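PDB 3FNR: arginine--tRNA ligase from Campylobacter jejuni, which attaches arginine to its cognate tRNA(Arg) at the expense of ATP, releasing AMP and diphosphate, as a monomeric class I aminoacyl-tRNA synthetase. Local coordinates for residues 411-416 against 429-434; 352-357 against 423-428; 84-89 against 141-146; 91-96 against 113-118. The protein carries 1 engineered substitution. One frame throughout, in Å; residues are numbered along the deposited sequence.

Interaction 1. Residues 411-416 against 429-434; sequences HKFYNE and LKLFSL. With SO4 (sulfate ion), chain D.
F413 and Y414 both hold CG anti to the backbone N, while F432 keeps CG beside its own N (chi1 -75°), and these settings bring the three rings together between helix 398-416 and helix 425-445. The segments run nearly antiparallel, at 160°, with their axes 12.4 Å apart; at that spacing large side chains must bridge the gap. F432 does so with the far end of its ring. Its CE1 lies 3.5 Å from Y414 CD2, over one face of the tyrosine, in an offset edge-to-face pair with centroids 5.3 Å apart and planes at 82°. On its other flank, F432 CE2 comes within 3.7 Å of F413 CD1, the two rings meeting rim to rim. L431 CD2 packs 3.8 Å from F413 CE1, approaching that ring obliquely. At the outer end of Y414, OH donates a 2.6 Å hydrogen bond to sulfate O2, and the backbone N atoms of V419 and V420 bind the same ion, which probably came from the crystallisation liquor. No hydrogen bond joins the two segments, which is consistent with a pairing held by apolar packing and the edge-to-face geometry within the anticodon-binding domain, with the tyrosine hydroxyl directed to a polar site at its margin.

Interaction 2. Residues 352-357 against 423-428; sequences AKAGKK and ANENDL. With SO4 (sulfate ion), chain D.
K356 NZ is gripped by two acceptors from the first turn of helix 425-445, each at 2.7 Å: N426 OD1 and E425 OE1. The amide oxygen of N426 receives the ammonium group in the carbonyl plane on a lone pair, at a C=O...donor angle of 142°. The salt bridge to E425 is built differently, since NZ stands 49° out of the carboxylate plane. Both K356 and E425 are extended beyond CG and approach from opposite directions, whereas N426 meets the lysine at about a right angle. A354 CB adds a contact of 3.6 Å with E425 OE1, and the other carboxylate oxygen, OE2, bonds to G421 N. This second bond should restrain the turning of the carboxylate. The lysine is delivered by a Schellman motif that ends helix 336-353, with G355 at C-prime and positive phi (64°). Nearby, K353 NZ gives a 3.2 Å hydrogen bond to O4 of the sulfate that Y414 OH also binds. The contact ties the C-terminal end of helix 336-353 to the N-terminal end of helix 425-445 at the domain surface, where A354 and K356 also rest on L429.

Interaction 3. Residues 84-89 against 141-146; sequences YLLGLS and DWAKDK
Both segments are helical, and helix 80-98 is kinked here, the N atoms of L85 and L86 lacking bonds to the preceding turn, while the segment of helix 136-157 facing it lies against L86. This leucine carries the contact. With chi1 at -180° its CG stands opposite the backbone N, and the CD2 branch reaches the other helix, 3.8 Å from A143 CB and 3.7 Å from K144 N. CG follows at 4.1 Å from A143 CB, so the leucine lies against the small alanine through one methyl and its branch point. These helices belong to the catalytic domain of a class I synthetase, a member of the HUP clan, and helix 80-98 follows strand 69-76 of its central, largely parallel sheet. K144 contributes just its root: CB is 4.2 Å from L86 CD2, after which the chain, bent at chi2 and chi4, leads away from L86. Its NZ forms a salt bridge with D145 OD1 along its own helix, though the hydrogen bond within it is weak. On the kinked helix, S89 OG bonds to L85 O at 2.7 Å from above the carbonyl plane, and the same oxygen also accepts the backbone bond from S89 N. Beyond the two segments, I83 and I90 extend the packing to K144 and A143, and D141 forms a salt bridge with R169.

Interaction 4. Residues 91-96 against 113-118; sequences LLSVKE and EYIVDL
S93 directs its first side-chain bond at the helix opposite, whereas the first side-chain bonds of I115 and V116 point aside, so a small polar group meets the backbone between two branched residues. The closest approach is S93 OG to I115 O, 3.5 Å, and it is not a hydrogen bond; the hydroxyl instead bonds to I90 O within its own helix. With chi1 at 78°, OG sits between the backbone N and the carbonyl carbon of S93. The isoleucine methyl CG2 flanks OG at 4.2 Å, and V116 CA lies 4.4 Å from it. Because S93 is small and I115 and V116 point aside, the backbones come close, S93 CA and V116 CA being 6.3 Å apart. A119, further along helix 113-126, touches S93 and V94 and extends the close approach. A serine on one helix thus meets the backbone of the other, as in close helix-helix packing, here joining helices 80-98 and 113-126 of the class I catalytic domain, where Y114 OH also bonds to T42 O of the 'HIGH' region.

How the interactions relate
The four contacts form two well-separated pairs, one in each domain, with centres of interactions 1 and 3 about 55 Å apart. Interactions 1 and 2 share helix 425-445 in the anticodon-binding domain and touch where F413 CZ meets L428 CD2 at 3.7 Å; both also reach the same sulfate. Interaction 1 is buried and aromatic, interaction 2 lies at the surface and is polar, a salt bridge joined by a hydrogen bond to an amide. Interactions 3 and 4 share helix 80-98 in the catalytic domain, and their other helices, 136-157 and 113-126, meet through K146 and W142 against L118. Both are buried and small, without hydrogen bonds across them: one uses a leucine methyl, the other close backbones.

Interaction 1. Residues 411-416 against 429-434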
loop_
_atom_site.group_PDB
_atom_site.type_symbol
_atom_site.label_atom_id
_atom_site.label_comp_id
_atom_site.label_asym_id
_atom_site.label_seq_id
_atom_site.Cartn_x
_atom_site.Cartn_y
_atom_site.Cartn_z
ATOM N N HIS A 411 10.168 27.460 1.736
ATOM C CA HIS A 411 9.557 28.508 0.937
ATOM C C HIS A 411 9.696 29.852 1.624
ATOM O O HIS A 411 10.143 30.811 1.006
ATOM C CB HIS A 411 8.081 28.198 0.653
ATOM C CG HIS A 411 7.870 27.203 -0.451
ATOM N ND1 HIS A 411 8.355 27.392 -1.726
ATOM C CD2 HIS A 411 7.210 26.018 -0.475
ATOM C CE1 HIS A 411 8.009 26.368 -2.487
ATOM N NE2 HIS A 411 7.315 25.518 -1.751
ATOM N N LYS A 412 9.345 29.893 2.908
ATOM C CA LYS A 412 9.419 31.102 3.698
ATOM C C LYS A 412 10.868 31.601 3.797
ATOM O O LYS A 412 11.127 32.784 3.591
ATOM C CB LYS A 412 8.806 30.881 5.080
ATOM C CG LYS A 412 8.508 32.177 5.811
ATOM C CD LYS A 412 8.569 32.025 7.325
ATOM C CE LYS A 412 8.104 33.305 8.026
ATOM N NZ LYS A 412 8.811 34.525 7.539
ATOM N N PHE A 413 11.807 30.698 4.061
ATOM C CA PHE A 413 13.222 31.070 4.081
ATOM C C PHE A 413 13.698 31.689 2.767
ATOM O O PHE A 413 14.314 32.754 2.774
ATOM C CB PHE A 413 14.114 29.885 4.450
ATOM C CG PHE A 413 15.573 30.243 4.569
ATOM C CD1 PHE A 413 16.464 29.959 3.539
ATOM C CD2 PHE A 413 16.050 30.876 5.713
ATOM C CE1 PHE A 413 17.808 30.304 3.655
ATOM C CE2 PHE A 413 17.389 31.215 5.841
ATOM C CZ PHE A 413 18.269 30.935 4.825
ATOM N N TYR A 414 13.420 31.023 1.649
ATOM C CA TYR A 414 13.909 31.482 0.347
ATOM C C TYR A 414 13.267 32.799 -0.103
ATOM O O TYR A 414 13.904 33.595 -0.786
ATOM C CB TYR A 414 13.765 30.377 -0.701
ATOM C CG TYR A 414 14.307 30.694 -2.086
ATOM C CD1 TYR A 414 13.647 30.231 -3.210
ATOM C CD2 TYR A 414 15.478 31.445 -2.277
ATOM C CE1 TYR A 414 14.109 30.501 -4.485
ATOM C CE2 TYR A 414 15.948 31.726 -3.567
ATOM C CZ TYR A 414 15.250 31.242 -4.662
ATOM O OH TYR A 414 15.668 31.481 -5.949
ATOM N N ASN A 415 12.024 33.036 0.314
ATOM C CA ASN A 415 11.340 34.291 0.049
ATOM C C ASN A 415 12.021 35.463 0.736
ATOM O O ASN A 415 11.997 36.590 0.225
ATOM C CB ASN A 415 9.883 34.220 0.518
ATOM C CG ASN A 415 9.018 33.325 -0.370
ATOM O OD1 ASN A 415 9.463 32.817 -1.403
ATOM N ND2 ASN A 415 7.785 33.110 0.050
ATOM N N GLU A 416 12.624 35.186 1.892
ATOM C CA GLU A 416 13.179 36.229 2.734
ATOM C C GLU A 416 14.689 36.350 2.579
ATOM O O GLU A 416 15.311 37.209 3.208
ATOM C CB GLU A 416 12.827 35.990 4.207
ATOM C CG GLU A 416 11.326 35.847 4.540
ATOM C CD GLU A 416 10.466 37.050 4.157
ATOM O OE1 GLU A 416 9.314 36.836 3.717
ATOM O OE2 GLU A 416 10.921 38.206 4.304
ATOM N N LEU A 429 23.159 27.831 -1.023
ATOM C CA LEU A 429 23.002 26.749 -1.988
ATOM C C LEU A 429 23.208 25.369 -1.359
ATOM O O LEU A 429 22.413 24.462 -1.606
ATOM C CB LEU A 429 23.934 26.945 -3.184
ATOM C CG LEU A 429 23.566 28.087 -4.136
ATOM C CD1 LEU A 429 24.630 28.241 -5.214
ATOM C CD2 LEU A 429 22.184 27.887 -4.760
ATOM N N LYS A 430 24.251 25.219 -0.541
ATOM C CA LYS A 430 24.535 23.937 0.119
ATOM C C LYS A 430 23.386 23.551 1.050
ATOM O O LYS A 430 22.951 22.393 1.064
ATOM C CB LYS A 430 25.852 23.981 0.890
ATOM C CG LYS A 430 26.340 22.610 1.371
ATOM C CD LYS A 430 27.574 22.733 2.256
ATOM C CE LYS A 430 27.878 21.443 2.987
ATOM N NZ LYS A 430 29.197 21.513 3.677
ATOM N N LEU A 431 22.895 24.535 1.802
ATOM C CA LEU A 431 21.706 24.368 2.604
ATOM C C LEU A 431 20.575 23.837 1.730
ATOM O O LEU A 431 19.974 22.817 2.057
ATOM C CB LEU A 431 21.291 25.691 3.252
ATOM C CG LEU A 431 19.959 25.682 4.011
ATOM C CD1 LEU A 431 19.988 24.684 5.139
ATOM C CD2 LEU A 431 19.620 27.048 4.553
ATOM N N PHE A 432 20.325 24.518 0.612
ATOM C CA PHE A 432 19.226 24.174 -0.292
ATOM C C PHE A 432 19.386 22.769 -0.856
ATOM O O PHE A 432 18.400 22.041 -0.982
ATOM C CB PHE A 432 19.116 25.194 -1.431
ATOM C CG PHE A 432 18.504 26.518 -1.026
ATOM C CD1 PHE A 432 18.026 27.383 -2.000
ATOM C CD2 PHE A 432 18.397 26.897 0.313
ATOM C CE1 PHE A 432 17.470 28.603 -1.655
ATOM C CE2 PHE A 432 17.847 28.124 0.671
ATOM C CZ PHE A 432 17.380 28.975 -0.313
ATOM N N SER A 433 20.628 22.383 -1.156
ATOM C CA SER A 433 20.916 21.071 -1.739
ATOM C C SER A 433 20.545 19.963 -0.774
ATOM O O SER A 433 20.124 18.883 -1.187
ATOM C CB SER A 433 22.384 20.944 -2.142
ATOM O OG SER A 433 23.208 20.770 -1.007
ATOM N N LEU A 434 20.675 20.255 0.515
ATOM C CA LEU A 434 20.294 19.315 1.548
ATOM C C LEU A 434 18.773 19.220 1.739
ATOM O O LEU A 434 18.248 18.134 1.982
ATOM C CB LEU A 434 20.991 19.684 2.846
ATOM C CG LEU A 434 21.006 18.633 3.944
ATOM C CD1 LEU A 434 21.795 17.391 3.532
ATOM C CD2 LEU A 434 21.619 19.283 5.132
HETATM S S SO4 D . 17.551 34.783 -5.752
HETATM O O1 SO4 D . 18.950 34.436 -5.929
HETATM O O2 SO4 D . 16.736 33.770 -6.411
HETATM O O3 SO4 D . 17.221 34.858 -4.336
HETATM O O4 SO4 D . 17.302 36.091 -6.342
#

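Interaction 2. Residues 352-357 against 423-428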
loop_
_atom_site.group_PDB
_atom_site.type_symbol
_atom_site.label_atom_id
_atom_site.label_comp_id
_atom_site.label_asym_id
_atom_site.label_seq_id
_atom_site.Cartn_x
_atom_site.Cartn_y
_atom_site.Cartn_z
ATOM N N ALA A 352 20.512 26.565 -11.182
ATOM C CA ALA A 352 20.670 26.835 -12.605
ATOM C C ALA A 352 20.926 28.320 -12.826
ATOM O O ALA A 352 21.738 28.694 -13.673
ATOM C CB ALA A 352 19.434 26.385 -13.368
ATOM N N LYS A 353 20.235 29.151 -12.045
ATOM C CA LYS A 353 20.403 30.603 -12.066
ATOM C C LYS A 353 21.824 31.011 -11.658
ATOM O O LYS A 353 22.422 31.900 -12.273
ATOM C CB LYS A 353 19.364 31.250 -11.149
ATOM C CG LYS A 353 19.341 32.768 -11.140
ATOM C CD LYS A 353 18.278 33.296 -10.170
ATOM C CE LYS A 353 18.361 34.815 -10.013
ATOM N NZ LYS A 353 17.105 35.403 -9.459
ATOM N N ALA A 354 22.363 30.340 -10.641
ATOM C CA ALA A 354 23.712 30.604 -10.146
ATOM C C ALA A 354 24.802 29.999 -11.032
ATOM O O ALA A 354 25.981 30.307 -10.855
ATOM C CB ALA A 354 23.856 30.096 -8.714
ATOM N N GLY A 355 24.407 29.134 -11.967
ATOM C CA GLY A 355 25.347 28.430 -12.840
ATOM C C GLY A 355 26.263 27.500 -12.066
ATOM O O GLY A 355 27.472 27.438 -12.326
ATOM N N LYS A 356 25.687 26.791 -11.095
ATOM C CA LYS A 356 26.460 25.900 -10.234
ATOM C C LYS A 356 25.832 24.518 -10.083
ATOM O O LYS A 356 24.608 24.360 -10.154
ATOM C CB LYS A 356 26.687 26.543 -8.865
ATOM C CG LYS A 356 27.802 27.573 -8.844
ATOM C CD LYS A 356 27.848 28.320 -7.524
ATOM C CE LYS A 356 28.994 29.316 -7.498
ATOM N NZ LYS A 356 28.860 30.292 -6.382
ATOM N N LYS A 357 26.688 23.519 -9.895
ATOM C CA LYS A 357 26.249 22.179 -9.528
ATOM C C LYS A 357 26.435 22.005 -8.027
ATOM O O LYS A 357 27.166 22.776 -7.390
ATOM C CB LYS A 357 27.031 21.111 -10.297
ATOM C CG LYS A 357 26.614 20.951 -11.759
ATOM C CD LYS A 357 27.457 19.893 -12.481
ATOM C CE LYS A 357 27.008 18.467 -12.145
ATOM N NZ LYS A 357 27.827 17.425 -12.832
ATOM N N ALA A 423 27.123 37.223 -0.771
ATOM C CA ALA A 423 28.474 36.835 -0.321
ATOM C C ALA A 423 28.514 35.442 0.271
ATOM O O ALA A 423 29.588 34.855 0.419
ATOM C CB ALA A 423 29.017 37.831 0.683
ATOM N N ASN A 424 27.335 34.930 0.610
ATOM C CA ASN A 424 27.220 33.597 1.183
ATOM C C ASN A 424 26.334 32.701 0.322
ATOM O O ASN A 424 25.570 31.865 0.820
ATOM C CB ASN A 424 26.731 33.680 2.626
ATOM C CG ASN A 424 27.719 34.401 3.538
ATOM O OD1 ASN A 424 28.906 34.070 3.585
ATOM N ND2 ASN A 424 27.222 35.372 4.287
ATOM N N GLU A 425 26.470 32.884 -0.988
ATOM C CA GLU A 425 25.724 32.132 -1.988
ATOM C C GLU A 425 25.916 30.633 -1.795
ATOM O O GLU A 425 24.940 29.886 -1.721
ATOM C CB GLU A 425 26.165 32.565 -3.390
ATOM C CG GLU A 425 25.424 31.905 -4.537
ATOM C CD GLU A 425 25.941 32.342 -5.895
ATOM O OE1 GLU A 425 26.459 31.482 -6.638
ATOM O OE2 GLU A 425 25.837 33.545 -6.219
ATOM N N ASN A 426 27.175 30.214 -1.683
ATOM C CA ASN A 426 27.524 28.808 -1.516
ATOM C C ASN A 426 26.937 28.149 -0.268
ATOM O O ASN A 426 26.490 27.004 -0.333
ATOM C CB ASN A 426 29.041 28.630 -1.566
ATOM C CG ASN A 426 29.607 28.913 -2.940
ATOM O OD1 ASN A 426 28.864 29.192 -3.881
ATOM N ND2 ASN A 426 30.928 28.845 -3.065
ATOM N N ASP A 427 26.940 28.881 0.847
ATOM C CA ASP A 427 26.332 28.441 2.108
ATOM C C ASP A 427 24.846 28.174 1.935
ATOM O O ASP A 427 24.335 27.129 2.357
ATOM C CB ASP A 427 26.522 29.503 3.198
ATOM C CG ASP A 427 27.778 29.287 4.032
ATOM O OD1 ASP A 427 28.549 28.346 3.762
ATOM O OD2 ASP A 427 27.991 30.062 4.986
ATOM N N LEU A 428 24.163 29.121 1.304
ATOM C CA LEU A 428 22.726 29.019 1.057
ATOM C C LEU A 428 22.396 27.910 0.062
ATOM O O LEU A 428 21.473 27.137 0.284
ATOM C CB LEU A 428 22.167 30.359 0.587
ATOM C CG LEU A 428 22.271 31.498 1.609
ATOM C CD1 LEU A 428 21.987 32.844 0.948
ATOM C CD2 LEU A 428 21.328 31.263 2.771
HETATM S S SO4 D . 17.551 34.783 -5.752
HETATM O O1 SO4 D . 18.950 34.436 -5.929
HETATM O O2 SO4 D . 16.736 33.770 -6.411
HETATM O O3 SO4 D . 17.221 34.858 -4.336
HETATM O O4 SO4 D . 17.302 36.091 -6.342
#

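Interaction 3. Residues 84-89 against 141-146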
loop_
_atom_site.group_PDB
_atom_site.type_symbol
_atom_site.label_atom_id
_atom_site.label_comp_id
_atom_site.label_asym_id
_atom_site.label_seq_id
_atom_site.Cartn_x
_atom_site.Cartn_y
_atom_site.Cartn_z
ATOM N N TYR A 84 -16.091 -19.082 -9.852
ATOM C CA TYR A 84 -17.138 -19.618 -10.733
ATOM C C TYR A 84 -18.014 -18.510 -11.314
ATOM O O TYR A 84 -18.218 -18.459 -12.531
ATOM C CB TYR A 84 -18.000 -20.665 -10.008
ATOM C CG TYR A 84 -19.002 -21.384 -10.900
ATOM C CD1 TYR A 84 -18.608 -22.463 -11.702
ATOM C CD2 TYR A 84 -20.346 -20.993 -10.938
ATOM C CE1 TYR A 84 -19.525 -23.132 -12.521
ATOM C CE2 TYR A 84 -21.268 -21.650 -11.758
ATOM C CZ TYR A 84 -20.850 -22.716 -12.546
ATOM O OH TYR A 84 -21.760 -23.367 -13.351
ATOM N N LEU A 85 -18.492 -17.618 -10.440
ATOM C CA LEU A 85 -19.344 -16.491 -10.827
ATOM C C LEU A 85 -18.694 -15.575 -11.875
ATOM O O LEU A 85 -19.382 -15.044 -12.746
ATOM C CB LEU A 85 -19.753 -15.667 -9.594
ATOM C CG LEU A 85 -21.222 -15.252 -9.399
ATOM C CD1 LEU A 85 -21.377 -14.257 -8.252
ATOM C CD2 LEU A 85 -21.879 -14.704 -10.659
ATOM N N LEU A 86 -17.378 -15.395 -11.786
ATOM C CA LEU A 86 -16.640 -14.637 -12.796
ATOM C C LEU A 86 -16.702 -15.315 -14.174
ATOM O O LEU A 86 -16.883 -14.641 -15.185
ATOM C CB LEU A 86 -15.186 -14.423 -12.362
ATOM C CG LEU A 86 -14.280 -13.637 -13.308
ATOM C CD1 LEU A 86 -14.620 -12.145 -13.259
ATOM C CD2 LEU A 86 -12.816 -13.889 -12.968
ATOM N N GLY A 87 -16.554 -16.640 -14.204
ATOM C CA GLY A 87 -16.709 -17.413 -15.440
ATOM C C GLY A 87 -18.137 -17.356 -15.958
ATOM O O GLY A 87 -18.365 -17.248 -17.168
ATOM N N LEU A 88 -19.091 -17.414 -15.029
ATOM C CA LEU A 88 -20.517 -17.314 -15.334
ATOM C C LEU A 88 -20.874 -15.971 -15.960
ATOM O O LEU A 88 -21.575 -15.922 -16.971
ATOM C CB LEU A 88 -21.349 -17.522 -14.066
ATOM C CG LEU A 88 -22.875 -17.531 -14.218
ATOM C CD1 LEU A 88 -23.351 -18.788 -14.941
ATOM C CD2 LEU A 88 -23.549 -17.411 -12.865
ATOM N N SER A 89 -20.373 -14.896 -15.354
ATOM C CA SER A 89 -20.685 -13.527 -15.762
ATOM C C SER A 89 -20.169 -13.182 -17.153
ATOM O O SER A 89 -20.845 -12.477 -17.901
ATOM C CB SER A 89 -20.139 -12.532 -14.736
ATOM O OG SER A 89 -20.670 -12.799 -13.445
ATOM N N ASP A 141 -10.927 -19.870 -15.045
ATOM C CA ASP A 141 -9.472 -20.006 -14.870
ATOM C C ASP A 141 -8.688 -19.031 -15.744
ATOM O O ASP A 141 -7.730 -18.398 -15.280
ATOM C CB ASP A 141 -9.008 -21.435 -15.176
ATOM C CG ASP A 141 -9.426 -22.437 -14.111
ATOM O OD1 ASP A 141 -9.823 -22.023 -12.997
ATOM O OD2 ASP A 141 -9.362 -23.655 -14.396
ATOM N N TRP A 142 -9.106 -18.931 -17.008
ATOM C CA TRP A 142 -8.524 -18.004 -17.981
ATOM C C TRP A 142 -8.789 -16.565 -17.555
ATOM O O TRP A 142 -7.915 -15.706 -17.673
ATOM C CB TRP A 142 -9.114 -18.248 -19.377
ATOM C CG TRP A 142 -8.717 -17.213 -20.409
ATOM C CD1 TRP A 142 -7.587 -17.214 -21.178
ATOM C CD2 TRP A 142 -9.455 -16.039 -20.781
ATOM N NE1 TRP A 142 -7.570 -16.110 -22.002
ATOM C CE2 TRP A 142 -8.705 -15.371 -21.778
ATOM C CE3 TRP A 142 -10.676 -15.486 -20.368
ATOM C CZ2 TRP A 142 -9.135 -14.177 -22.370
ATOM C CZ3 TRP A 142 -11.103 -14.296 -20.951
ATOM C CH2 TRP A 142 -10.330 -13.655 -21.942
ATOM N N ALA A 143 -10.006 -16.325 -17.080
ATOM C CA ALA A 143 -10.460 -14.998 -16.686
ATOM C C ALA A 143 -9.743 -14.477 -15.452
ATOM O O ALA A 143 -9.262 -13.347 -15.460
ATOM C CB ALA A 143 -11.939 -15.005 -16.448
ATOM N N LYS A 144 -9.672 -15.306 -14.407
ATOM C CA LYS A 144 -9.075 -14.903 -13.137
ATOM C C LYS A 144 -7.598 -14.571 -13.307
ATOM O O LYS A 144 -7.062 -13.738 -12.574
ATOM C CB LYS A 144 -9.303 -15.957 -12.035
ATOM C CG LYS A 144 -8.506 -17.261 -12.157
ATOM C CD LYS A 144 -7.248 -17.273 -11.291
ATOM C CE LYS A 144 -6.667 -18.681 -11.180
ATOM N NZ LYS A 144 -5.922 -19.122 -12.380
ATOM N N ASP A 145 -6.956 -15.224 -14.278
ATOM C CA ASP A 145 -5.578 -14.921 -14.640
ATOM C C ASP A 145 -5.459 -13.565 -15.338
ATOM O O ASP A 145 -4.463 -12.867 -15.163
ATOM C CB ASP A 145 -4.985 -16.033 -15.509
ATOM C CG ASP A 145 -4.535 -17.242 -14.693
ATOM O OD1 ASP A 145 -4.068 -17.058 -13.545
ATOM O OD2 ASP A 145 -4.641 -18.377 -15.207
ATOM N N LYS A 146 -6.476 -13.205 -16.122
ATOM C CA LYS A 146 -6.512 -11.903 -16.788
ATOM C C LYS A 146 -6.771 -10.798 -15.766
ATOM O O LYS A 146 -6.155 -9.734 -15.830
ATOM C CB LYS A 146 -7.587 -11.869 -17.881
ATOM C CG LYS A 146 -7.304 -12.707 -19.128
ATOM C CD LYS A 146 -6.593 -11.915 -20.223
ATOM C CE LYS A 146 -5.111 -12.242 -20.300
ATOM N NZ LYS A 146 -4.513 -11.774 -21.587
#

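Interaction 4. Residues 91-96 against 113-118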
loop_
_atom_site.group_PDB
_atom_site.type_symbol
_atom_site.label_atom_id
_atom_site.label_comp_id
_atom_site.label_asym_id
_atom_site.label_seq_id
_atom_site.Cartn_x
_atom_site.Cartn_y
_atom_site.Cartn_z
ATOM N N LEU A 91 -19.576 -15.429 -19.615
ATOM C CA LEU A 91 -20.456 -16.215 -20.483
ATOM C C LEU A 91 -21.753 -15.464 -20.800
ATOM O O LEU A 91 -22.174 -15.395 -21.960
ATOM C CB LEU A 91 -20.782 -17.565 -19.829
ATOM C CG LEU A 91 -21.836 -18.434 -20.528
ATOM C CD1 LEU A 91 -21.199 -19.209 -21.659
ATOM C CD2 LEU A 91 -22.528 -19.372 -19.552
ATOM N N LEU A 92 -22.356 -14.891 -19.759
ATOM C CA LEU A 92 -23.629 -14.188 -19.866
ATOM C C LEU A 92 -23.533 -12.910 -20.699
ATOM O O LEU A 92 -24.441 -12.602 -21.476
ATOM C CB LEU A 92 -24.187 -13.893 -18.470
ATOM C CG LEU A 92 -25.195 -14.860 -17.831
ATOM C CD1 LEU A 92 -24.835 -16.339 -17.995
ATOM C CD2 LEU A 92 -25.383 -14.524 -16.357
ATOM N N SER A 93 -22.426 -12.184 -20.552
ATOM C CA SER A 93 -22.219 -10.966 -21.333
ATOM C C SER A 93 -21.757 -11.249 -22.768
ATOM O O SER A 93 -21.906 -10.392 -23.640
ATOM C CB SER A 93 -21.272 -9.994 -20.623
ATOM O OG SER A 93 -19.928 -10.391 -20.771
ATOM N N VAL A 94 -21.189 -12.436 -23.003
ATOM C CA VAL A 94 -20.943 -12.927 -24.367
ATOM C C VAL A 94 -22.295 -13.189 -25.043
ATOM O O VAL A 94 -22.511 -12.796 -26.190
ATOM C CB VAL A 94 -20.023 -14.199 -24.390
ATOM C CG1 VAL A 94 -20.228 -15.038 -25.654
ATOM C CG2 VAL A 94 -18.557 -13.812 -24.273
ATOM N N LYS A 95 -23.207 -13.815 -24.298
ATOM C CA LYS A 95 -24.538 -14.157 -24.793
ATOM C C LYS A 95 -25.418 -12.949 -25.141
ATOM O O LYS A 95 -26.177 -12.996 -26.112
ATOM C CB LYS A 95 -25.261 -15.066 -23.795
ATOM C CG LYS A 95 -24.816 -16.522 -23.834
ATOM C CD LYS A 95 -25.637 -17.386 -22.879
ATOM C CE LYS A 95 -25.300 -18.865 -23.032
ATOM N NZ LYS A 95 -25.975 -19.715 -22.007
ATOM N N GLU A 96 -25.308 -11.870 -24.369
ATOM C CA GLU A 96 -26.209 -10.731 -24.551
ATOM C C GLU A 96 -25.625 -9.560 -25.334
ATOM O O GLU A 96 -26.331 -8.936 -26.125
ATOM C CB GLU A 96 -26.761 -10.248 -23.209
ATOM C CG GLU A 96 -28.140 -9.604 -23.316
ATOM C CD GLU A 96 -28.690 -9.142 -21.977
ATOM O OE1 GLU A 96 -29.801 -9.584 -21.608
ATOM O OE2 GLU A 96 -28.016 -8.338 -21.294
ATOM N N GLU A 113 -17.876 -2.253 -17.559
ATOM C CA GLU A 113 -17.049 -2.080 -18.745
ATOM C C GLU A 113 -15.966 -3.159 -18.833
ATOM O O GLU A 113 -15.657 -3.640 -19.926
ATOM C CB GLU A 113 -16.420 -0.684 -18.749
ATOM C CG GLU A 113 -15.862 -0.233 -20.099
ATOM C CD GLU A 113 -15.177 1.131 -20.041
ATOM O OE1 GLU A 113 -15.452 1.911 -19.097
ATOM O OE2 GLU A 113 -14.364 1.428 -20.947
ATOM N N TYR A 114 -15.413 -3.554 -17.684
ATOM C CA TYR A 114 -14.359 -4.572 -17.648
ATOM C C TYR A 114 -14.874 -5.961 -18.028
ATOM O O TYR A 114 -14.135 -6.753 -18.608
ATOM C CB TYR A 114 -13.644 -4.599 -16.285
ATOM C CG TYR A 114 -14.316 -5.445 -15.217
ATOM C CD1 TYR A 114 -15.407 -4.960 -14.496
ATOM C CD2 TYR A 114 -13.856 -6.733 -14.930
ATOM C CE1 TYR A 114 -16.022 -5.735 -13.512
ATOM C CE2 TYR A 114 -14.462 -7.516 -13.952
ATOM C CZ TYR A 114 -15.542 -7.013 -13.246
ATOM O OH TYR A 114 -16.148 -7.782 -12.280
ATOM N N ILE A 115 -16.133 -6.241 -17.697
ATOM C CA ILE A 115 -16.733 -7.537 -17.985
ATOM C C ILE A 115 -17.024 -7.700 -19.484
ATOM O O ILE A 115 -16.889 -8.802 -20.023
ATOM C CB ILE A 115 -17.978 -7.844 -17.073
ATOM C CG1 ILE A 115 -17.963 -9.300 -16.607
ATOM C CG2 ILE A 115 -19.310 -7.529 -17.749
ATOM C CD1 ILE A 115 -17.051 -9.564 -15.422
ATOM N N VAL A 116 -17.375 -6.600 -20.153
ATOM C CA VAL A 116 -17.674 -6.655 -21.580
ATOM C C VAL A 116 -16.400 -6.669 -22.436
ATOM O O VAL A 116 -16.390 -7.281 -23.502
ATOM C CB VAL A 116 -18.722 -5.582 -22.049
ATOM C CG1 VAL A 116 -19.998 -5.662 -21.213
ATOM C CG2 VAL A 116 -18.154 -4.168 -22.032
ATOM N N ASP A 117 -15.333 -6.022 -21.955
ATOM C CA ASP A 117 -14.026 -6.033 -22.639
ATOM C C ASP A 117 -13.397 -7.426 -22.607
ATOM O O ASP A 117 -12.816 -7.891 -23.593
ATOM C CB ASP A 117 -13.056 -5.028 -21.999
ATOM C CG ASP A 117 -13.528 -3.584 -22.113
ATOM O OD1 ASP A 117 -12.922 -2.719 -21.441
ATOM O OD2 ASP A 117 -14.504 -3.309 -22.849
ATOM N N LEU A 118 -13.532 -8.072 -21.453
ATOM C CA LEU A 118 -13.009 -9.401 -21.204
ATOM C C LEU A 118 -13.800 -10.452 -21.983
ATOM O O LEU A 118 -13.224 -11.428 -22.462
ATOM C CB LEU A 118 -13.067 -9.679 -19.701
ATOM C CG LEU A 118 -12.328 -10.839 -19.046
ATOM C CD1 LEU A 118 -10.845 -10.840 -19.387
ATOM C CD2 LEU A 118 -12.541 -10.740 -17.549
#